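Local coordinates for protein pectate lyase (Paenibacillus sp. 0602, PDB 5GT5) that cleaves polygalacturonate, and probably partly methylated pectin, within the chain by beta-elimination, probably with the help of calcium, at residues A[256-259]-A[260-263]. The protein carries 1 engineered substitution. Sequence-based numbering, arbitrary orientation.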
loop_
_atom_site.group_PDB
_atom_site.type_symbol
_atom_site.label_atom_id
_atom_site.label_comp_id
_atom_site.label_asym_id
_atom_site.label_seq_id
_atom_site.Cartn_x
_atom_site.Cartn_y
_atom_site.Cartn_z
ATOM N N SER A 256 0.112 -12.560 13.585
ATOM C CA SER A 256 0.023 -12.831 12.156
ATOM C C SER A 256 0.343 -11.623 11.277
ATOM O O SER A 256 0.860 -11.781 10.150
ATOM C CB SER A 256 -1.360 -13.439 11.824
ATOM O OG SER A 256 -2.389 -12.471 11.990
ATOM N N ALA A 257 0.065 -10.420 11.766
ATOM C CA ALA A 257 0.420 -9.217 11.008
ATOM C C ALA A 257 1.931 -9.042 10.791
ATOM O O ALA A 257 2.349 -8.294 9.927
ATOM C CB ALA A 257 -0.176 -7.978 11.664
ATOM N N ASN A 258 2.752 -9.730 11.587
ATOM C CA ASN A 258 4.196 -9.606 11.410
ATOM C C ASN A 258 4.614 -10.125 10.043
ATOM O O ASN A 258 5.644 -9.690 9.494
ATOM C CB ASN A 258 4.946 -10.373 12.493
ATOM C CG ASN A 258 4.774 -9.773 13.883
ATOM O OD1 ASN A 258 4.461 -8.601 14.025
ATOM N ND2 ASN A 258 5.073 -10.564 14.917
ATOM N N ALA A 259 3.821 -11.041 9.475
ATOM C CA ALA A 259 4.190 -11.590 8.168
ATOM C C ALA A 259 4.163 -10.515 7.101
ATOM O O ALA A 259 4.832 -10.650 6.059
ATOM C CB ALA A 259 3.238 -12.717 7.784
ATOM N N ASN A 260 3.450 -9.424 7.372
ATOM C CA ASN A 260 3.328 -8.346 6.395
ATOM C C ASN A 260 4.398 -7.273 6.470
ATOM O O ASN A 260 4.449 -6.376 5.607
ATOM C CB ASN A 260 1.955 -7.689 6.518
ATOM C CG ASN A 260 0.835 -8.687 6.342
ATOM O OD1 ASN A 260 0.020 -8.867 7.236
ATOM N ND2 ASN A 260 0.833 -9.387 5.214
ATOM N N LEU A 261 5.217 -7.333 7.517
ATOM C CA LEU A 261 6.274 -6.338 7.667
ATOM C C LEU A 261 7.275 -6.432 6.547
ATOM O O LEU A 261 7.736 -7.538 6.228
ATOM C CB LEU A 261 6.978 -6.500 9.010
ATOM C CG LEU A 261 6.113 -6.343 10.257
ATOM C CD1 LEU A 261 6.756 -7.067 11.446
ATOM C CD2 LEU A 261 5.841 -4.863 10.588
ATOM N N SER A 262 7.609 -5.297 5.948
ATOM C CA SER A 262 8.707 -5.258 4.995
ATOM C C SER A 262 9.502 -3.978 5.192
ATOM O O SER A 262 8.942 -2.875 5.438
ATOM C CB SER A 262 8.242 -5.428 3.542
ATOM O OG SER A 262 7.415 -4.342 3.100
ATOM N N ILE A 263 10.822 -4.144 5.143
ATOM C CA ILE A 263 11.730 -3.023 5.331
ATOM C C ILE A 263 13.043 -3.210 4.567
ATOM O O ILE A 263 13.593 -4.313 4.511
ATOM C CB ILE A 263 11.982 -2.783 6.842
ATOM C CG1 ILE A 263 12.758 -1.492 7.047
ATOM C CG2 ILE A 263 12.729 -3.939 7.528
ATOM C CD1 ILE A 263 12.709 -0.992 8.507
HETATM O O HOH W 1 6.526 -9.036 4.274
#
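L261 lays its CD1 methyl alongside N258, the two side chains running the same way and overlapping at CB and the amide, with L261 CD1 3.8 Å from N258 OD1. The same methyl also closes on the backbone, 3.5 Å from N258 O. The two CA-CB bonds set off in similar directions, and matching first torsions, chi1 -60° in L261 and -67° in N258, then keep both CG atoms on the same course. The amide of N258 is held further back in the loop, where its ND2 bonds to the carbonyl of T252. The backbone of the same turn illustrates how a 3-10 helix spaces its bonds three residues apart: N260 N reaches A257 O at 3.0 Å, and L261 N reaches N258 O at 3.1 Å, each donor lying well above the carbonyl plane. The turn leads into strand 262-271 of the parallel beta-helix of polysaccharide lyase family 1; L261, whose backbone also pairs with N284, links it to the strand that starts at S262. A water donates to A259 O and to L261 O, bridging the two carbonyls. On another side of the turn, N260 packs its CB 3.5 Å from A257 O and brings OD1 close to A257 CA. That same OD1 accepts a hydrogen bond from ND2 of N357 of the second subunit, while A257 packs on T359 of that subunit.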